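PDB 7ADK: lipoprotein, which probably acts as a serine-type peptidase of the PA clan, belonging to a mycoplasma lipoprotein family implicated in cleaving host immunoglobulins. Local coordinates for residues T713-Y727 with K738-R750. Numbering follows the deposited sequence.
Sequences TDAFITVNKVGKKLY and KKYFNYGLEILPR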
loop_
_atom_site.group_PDB
_atom_site.type_symbol
_atom_site.label_atom_id
_atom_site.label_comp_id
_atom_site.label_asym_id
_atom_site.label_seq_id
_atom_site.Cartn_x
_atom_site.Cartn_y
_atom_site.Cartn_z
ATOM N N THR B 713 -6.161 -16.005 29.221
ATOM C CA THR B 713 -7.496 -16.607 29.200
ATOM C C THR B 713 -7.496 -18.129 29.230
ATOM O O THR B 713 -6.507 -18.777 28.917
ATOM C CB THR B 713 -8.367 -16.023 28.078
ATOM O OG1 THR B 713 -9.706 -16.319 28.367
ATOM C CG2 THR B 713 -8.118 -16.528 26.670
ATOM N N ASP B 714 -8.621 -18.708 29.628
ATOM C CA ASP B 714 -8.918 -20.128 29.445
ATOM C C ASP B 714 -10.039 -20.188 28.408
ATOM O O ASP B 714 -11.120 -19.627 28.600
ATOM C CB ASP B 714 -9.292 -20.758 30.800
ATOM C CG ASP B 714 -9.821 -22.203 30.770
ATOM O OD1 ASP B 714 -10.078 -22.763 29.689
ATOM O OD2 ASP B 714 -10.025 -22.774 31.875
ATOM N N ALA B 715 -9.742 -20.796 27.262
ATOM C CA ALA B 715 -10.599 -20.730 26.098
ATOM C C ALA B 715 -11.969 -21.360 26.328
ATOM O O ALA B 715 -12.954 -20.789 25.888
ATOM C CB ALA B 715 -9.911 -21.406 24.931
ATOM N N PHE B 716 -12.101 -22.491 27.022
ATOM C CA PHE B 716 -13.414 -23.130 27.106
ATOM C C PHE B 716 -14.393 -22.336 27.972
ATOM O O PHE B 716 -15.541 -22.146 27.572
ATOM C CB PHE B 716 -13.289 -24.597 27.497
ATOM C CG PHE B 716 -14.615 -25.319 27.427
ATOM C CD1 PHE B 716 -15.107 -25.761 26.192
ATOM C CD2 PHE B 716 -15.392 -25.468 28.584
ATOM C CE1 PHE B 716 -16.388 -26.331 26.104
ATOM C CE2 PHE B 716 -16.676 -26.045 28.494
ATOM C CZ PHE B 716 -17.181 -26.458 27.252
ATOM N N ILE B 717 -13.942 -21.759 29.086
ATOM C CA ILE B 717 -14.780 -20.907 29.948
ATOM C C ILE B 717 -15.139 -19.551 29.299
ATOM O O ILE B 717 -16.019 -18.865 29.810
ATOM C CB ILE B 717 -14.112 -20.758 31.344
ATOM C CG1 ILE B 717 -13.886 -22.123 32.025
ATOM C CG2 ILE B 717 -14.861 -19.833 32.316
ATOM C CD1 ILE B 717 -15.152 -22.917 32.350
ATOM N N THR B 718 -14.535 -19.180 28.164
ATOM C CA THR B 718 -14.554 -17.794 27.666
ATOM C C THR B 718 -14.898 -17.662 26.171
ATOM O O THR B 718 -15.659 -16.785 25.777
ATOM C CB THR B 718 -13.188 -17.138 27.940
ATOM O OG1 THR B 718 -12.707 -17.447 29.223
ATOM C CG2 THR B 718 -13.241 -15.664 27.813
ATOM N N VAL B 719 -14.333 -18.530 25.336
ATOM C CA VAL B 719 -14.236 -18.456 23.868
ATOM C C VAL B 719 -14.418 -19.857 23.253
ATOM O O VAL B 719 -13.721 -20.241 22.323
ATOM C CB VAL B 719 -12.915 -17.778 23.410
ATOM C CG1 VAL B 719 -12.975 -17.293 21.967
ATOM C CG2 VAL B 719 -12.543 -16.549 24.229
ATOM N N ASN B 720 -15.341 -20.661 23.796
ATOM C CA ASN B 720 -15.606 -22.052 23.386
ATOM C C ASN B 720 -16.005 -22.215 21.898
ATOM O O ASN B 720 -15.816 -23.276 21.321
ATOM C CB ASN B 720 -16.676 -22.671 24.312
ATOM C CG ASN B 720 -17.792 -21.728 24.739
ATOM O OD1 ASN B 720 -18.672 -21.362 23.972
ATOM N ND2 ASN B 720 -17.748 -21.234 25.947
ATOM N N LYS B 721 -16.518 -21.142 21.292
ATOM C CA LYS B 721 -17.009 -21.035 19.913
ATOM C C LYS B 721 -16.695 -19.632 19.372
ATOM O O LYS B 721 -16.769 -18.660 20.122
ATOM C CB LYS B 721 -18.507 -21.388 19.957
ATOM C CG LYS B 721 -19.294 -21.395 18.640
ATOM C CD LYS B 721 -19.936 -20.060 18.233
ATOM C CE LYS B 721 -20.939 -19.502 19.253
ATOM N NZ LYS B 721 -21.686 -18.347 18.728
ATOM N N VAL B 722 -16.337 -19.494 18.093
ATOM C CA VAL B 722 -16.186 -18.188 17.406
ATOM C C VAL B 722 -16.971 -18.179 16.091
ATOM O O VAL B 722 -16.964 -19.158 15.347
ATOM C CB VAL B 722 -14.717 -17.751 17.195
ATOM C CG1 VAL B 722 -13.993 -17.527 18.516
ATOM C CG2 VAL B 722 -13.887 -18.706 16.342
ATOM N N GLY B 723 -17.678 -17.085 15.807
ATOM C CA GLY B 723 -18.689 -17.009 14.739
ATOM C C GLY B 723 -20.035 -17.678 15.081
ATOM O O GLY B 723 -20.429 -17.728 16.244
ATOM N N LYS B 724 -20.739 -18.182 14.056
ATOM C CA LYS B 724 -22.126 -18.711 14.106
ATOM C C LYS B 724 -22.278 -20.196 14.510
ATOM O O LYS B 724 -23.304 -20.595 15.058
ATOM C CB LYS B 724 -22.783 -18.425 12.731
ATOM C CG LYS B 724 -22.319 -19.350 11.583
ATOM C CD LYS B 724 -22.361 -18.720 10.180
ATOM C CE LYS B 724 -21.213 -17.717 9.981
ATOM N NZ LYS B 724 -20.975 -17.399 8.554
ATOM N N LYS B 725 -21.256 -20.995 14.213
ATOM C CA LYS B 725 -21.206 -22.469 14.123
ATOM C C LYS B 725 -19.916 -22.999 14.772
ATOM O O LYS B 725 -18.863 -22.417 14.522
ATOM C CB LYS B 725 -21.361 -22.787 12.617
ATOM C CG LYS B 725 -20.879 -24.137 12.082
ATOM C CD LYS B 725 -21.616 -25.359 12.642
ATOM C CE LYS B 725 -21.241 -26.655 11.905
ATOM N NZ LYS B 725 -19.778 -26.856 11.781
ATOM N N LEU B 726 -19.947 -24.064 15.579
ATOM C CA LEU B 726 -18.724 -24.668 16.137
ATOM C C LEU B 726 -17.895 -25.445 15.099
ATOM O O LEU B 726 -18.415 -25.902 14.083
ATOM C CB LEU B 726 -18.990 -25.469 17.428
ATOM C CG LEU B 726 -19.618 -26.871 17.323
ATOM C CD1 LEU B 726 -19.258 -27.692 18.549
ATOM C CD2 LEU B 726 -21.135 -26.824 17.250
ATOM N N TYR B 727 -16.591 -25.565 15.350
ATOM C CA TYR B 727 -15.597 -26.009 14.380
ATOM C C TYR B 727 -15.690 -27.496 14.014
ATOM O O TYR B 727 -15.626 -28.361 14.880
ATOM C CB TYR B 727 -14.211 -25.652 14.908
ATOM C CG TYR B 727 -13.061 -26.270 14.158
ATOM C CD1 TYR B 727 -12.571 -25.687 12.981
ATOM C CD2 TYR B 727 -12.459 -27.430 14.669
ATOM C CE1 TYR B 727 -11.443 -26.235 12.349
ATOM C CE2 TYR B 727 -11.324 -27.974 14.056
ATOM C CZ TYR B 727 -10.806 -27.366 12.899
ATOM O OH TYR B 727 -9.701 -27.882 12.319
ATOM N N LYS B 738 -16.138 -34.549 12.525
ATOM C CA LYS B 738 -16.389 -34.381 13.957
ATOM C C LYS B 738 -16.291 -32.910 14.344
ATOM O O LYS B 738 -15.481 -32.174 13.780
ATOM C CB LYS B 738 -15.452 -35.307 14.738
ATOM C CG LYS B 738 -15.713 -35.292 16.244
ATOM C CD LYS B 738 -14.915 -36.395 16.936
ATOM C CE LYS B 738 -15.061 -36.293 18.447
ATOM N NZ LYS B 738 -14.344 -37.358 19.132
ATOM N N LYS B 739 -17.165 -32.479 15.254
ATOM C CA LYS B 739 -17.265 -31.109 15.782
ATOM C C LYS B 739 -16.446 -30.956 17.061
ATOM O O LYS B 739 -16.382 -31.897 17.847
ATOM C CB LYS B 739 -18.732 -30.728 16.039
ATOM C CG LYS B 739 -19.620 -30.819 14.795
ATOM C CD LYS B 739 -21.070 -30.443 15.099
ATOM C CE LYS B 739 -21.977 -30.852 13.943
ATOM N NZ LYS B 739 -23.381 -30.473 14.148
ATOM N N TYR B 740 -15.845 -29.797 17.305
ATOM C CA TYR B 740 -15.011 -29.551 18.480
ATOM C C TYR B 740 -15.153 -28.118 19.021
ATOM O O TYR B 740 -15.144 -27.162 18.260
ATOM C CB TYR B 740 -13.542 -29.816 18.134
ATOM C CG TYR B 740 -13.155 -31.147 17.514
ATOM C CD1 TYR B 740 -12.589 -32.164 18.302
ATOM C CD2 TYR B 740 -13.279 -31.350 16.130
ATOM C CE1 TYR B 740 -12.156 -33.365 17.716
ATOM C CE2 TYR B 740 -12.851 -32.552 15.543
ATOM C CZ TYR B 740 -12.267 -33.558 16.329
ATOM O OH TYR B 740 -11.784 -34.698 15.776
ATOM N N PHE B 741 -15.257 -27.959 20.336
ATOM C CA PHE B 741 -15.143 -26.657 21.007
ATOM C C PHE B 741 -13.680 -26.222 21.167
ATOM O O PHE B 741 -12.802 -27.037 21.431
ATOM C CB PHE B 741 -15.773 -26.712 22.392
ATOM C CG PHE B 741 -17.262 -26.931 22.389
ATOM C CD1 PHE B 741 -18.118 -25.873 22.068
ATOM C CD2 PHE B 741 -17.790 -28.200 22.678
ATOM C CE1 PHE B 741 -19.505 -26.067 22.060
ATOM C CE2 PHE B 741 -19.174 -28.391 22.676
ATOM C CZ PHE B 741 -20.032 -27.324 22.378
ATOM N N ASN B 742 -13.417 -24.918 21.123
ATOM C CA ASN B 742 -12.111 -24.352 21.448
ATOM C C ASN B 742 -11.789 -24.510 22.951
ATOM O O ASN B 742 -12.592 -24.186 23.824
ATOM C CB ASN B 742 -12.076 -22.878 21.027
ATOM C CG ASN B 742 -11.568 -22.627 19.625
ATOM O OD1 ASN B 742 -10.435 -22.226 19.431
ATOM N ND2 ASN B 742 -12.373 -22.788 18.609
ATOM N N TYR B 743 -10.585 -24.977 23.259
ATOM C CA TYR B 743 -10.082 -25.312 24.583
ATOM C C TYR B 743 -8.587 -24.987 24.758
ATOM O O TYR B 743 -7.826 -24.933 23.792
ATOM C CB TYR B 743 -10.354 -26.804 24.820
ATOM C CG TYR B 743 -9.777 -27.328 26.113
ATOM C CD1 TYR B 743 -10.426 -27.100 27.334
ATOM C CD2 TYR B 743 -8.525 -27.956 26.111
ATOM C CE1 TYR B 743 -9.841 -27.498 28.543
ATOM C CE2 TYR B 743 -7.925 -28.337 27.314
ATOM C CZ TYR B 743 -8.593 -28.128 28.532
ATOM O OH TYR B 743 -8.049 -28.596 29.674
ATOM N N GLY B 744 -8.141 -24.817 25.999
ATOM C CA GLY B 744 -6.742 -24.659 26.395
ATOM C C GLY B 744 -6.404 -23.287 26.974
ATOM O O GLY B 744 -7.261 -22.409 27.068
ATOM N N LEU B 745 -5.150 -23.109 27.390
ATOM C CA LEU B 745 -4.621 -21.812 27.808
ATOM C C LEU B 745 -4.415 -20.939 26.570
ATOM O O LEU B 745 -3.837 -21.402 25.587
ATOM C CB LEU B 745 -3.318 -22.026 28.597
ATOM C CG LEU B 745 -2.576 -20.740 29.006
ATOM C CD1 LEU B 745 -3.379 -19.897 29.975
ATOM C CD2 LEU B 745 -1.262 -21.095 29.682
ATOM N N GLU B 746 -4.847 -19.686 26.605
ATOM C CA GLU B 746 -4.719 -18.765 25.482
ATOM C C GLU B 746 -4.326 -17.345 25.897
ATOM O O GLU B 746 -4.492 -16.931 27.041
ATOM C CB GLU B 746 -5.981 -18.769 24.605
ATOM C CG GLU B 746 -6.250 -20.126 23.954
ATOM C CD GLU B 746 -7.232 -20.115 22.779
ATOM O OE1 GLU B 746 -7.832 -19.077 22.456
ATOM O OE2 GLU B 746 -7.450 -21.189 22.185
ATOM N N ILE B 747 -3.763 -16.625 24.933
ATOM C CA ILE B 747 -3.080 -15.340 25.070
ATOM C C ILE B 747 -3.762 -14.283 24.198
ATOM O O ILE B 747 -4.207 -14.603 23.099
ATOM C CB ILE B 747 -1.608 -15.530 24.659
ATOM C CG1 ILE B 747 -0.870 -16.612 25.475
ATOM C CG2 ILE B 747 -0.831 -14.224 24.683
ATOM C CD1 ILE B 747 -0.805 -16.385 26.973
ATOM N N LEU B 748 -3.838 -13.041 24.674
ATOM C CA LEU B 748 -4.320 -11.880 23.921
ATOM C C LEU B 748 -3.155 -10.907 23.611
ATOM O O LEU B 748 -2.826 -10.061 24.442
ATOM C CB LEU B 748 -5.472 -11.162 24.653
ATOM C CG LEU B 748 -6.821 -11.886 24.808
ATOM C CD1 LEU B 748 -7.360 -12.348 23.464
ATOM C CD2 LEU B 748 -6.832 -13.066 25.770
ATOM N N PRO B 749 -2.520 -11.013 22.436
ATOM C CA PRO B 749 -1.553 -10.044 21.930
ATOM C C PRO B 749 -2.080 -8.609 21.804
ATOM O O PRO B 749 -3.197 -8.386 21.329
ATOM C CB PRO B 749 -1.163 -10.601 20.561
ATOM C CG PRO B 749 -2.274 -11.553 20.168
ATOM C CD PRO B 749 -2.600 -12.141 21.519
ATOM N N ARG B 750 -1.255 -7.625 22.192
ATOM C CA ARG B 750 -1.624 -6.197 22.311
ATOM C C ARG B 750 -2.076 -5.511 21.016
ATOM O O ARG B 750 -3.188 -4.991 20.978
ATOM C CB ARG B 750 -0.468 -5.427 22.966
ATOM C CG ARG B 750 -0.735 -3.938 23.177
ATOM C CD ARG B 750 0.498 -3.255 23.760
ATOM N NE ARG B 750 0.253 -1.838 24.015
ATOM C CZ ARG B 750 1.144 -0.891 24.205
ATOM N NH1 ARG B 750 2.417 -1.119 24.274
ATOM N NH2 ARG B 750 0.757 0.332 24.327
#
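Thr713 and Glu746 form an antiparallel hydrogen-bonded pair, where the short strand ending at Asp714 pairs with the C-terminal part of strand 737-747, in a mixed sheet consistent with a PA-clan beta-barrel. Two backbone bonds define the pair: Thr713 N to Glu746 O at 2.9 Å and Glu746 N to Thr713 O at 3.0 Å. Their side chains run side by side, Thr713 CG2 against Glu746 CB, while Leu748 CD2 reaches the methyl; Thr713 OG1 bonds Tyr703 O. The chain then turns into a short helix, about 715-719, where Ala715 O accepts from both Thr718 N and Val719 N. Asp714 is its N-cap: OD1 accepts a weak bond from Phe716 N, and OD2 bonds the hydroxyls of Tyr796 and Tyr803. Ala715 N bonds Gly744 O nearly linearly (3.0 Å), and Ala715 CB rests 3.7 Å from Glu746 CD, putting a methyl beside the buried carboxylate.

Two hydrophobic groups approach Phe741 from opposite sides of its ring plane. Phe716, with CG anti to the backbone N (chi1 -173°), brings CE1 near Phe741 CB and CG; its edge is turned toward one face of Phe741, centroids 5.8 Å apart and planes at 85°, an offset edge-to-face pair. Over the other face, Leu726 CD1 makes a CH-pi contact 3.9 Å from the Phe741 centroid; chi1 of 77°, with chi2, sets it above the ring centre.

Asn720 O accepts from Asn742 N at 2.9 Å, the donor above the carbonyl plane, and Asn720 ND2 donates in the amide plane to Phe716 O, 2.9 Å away.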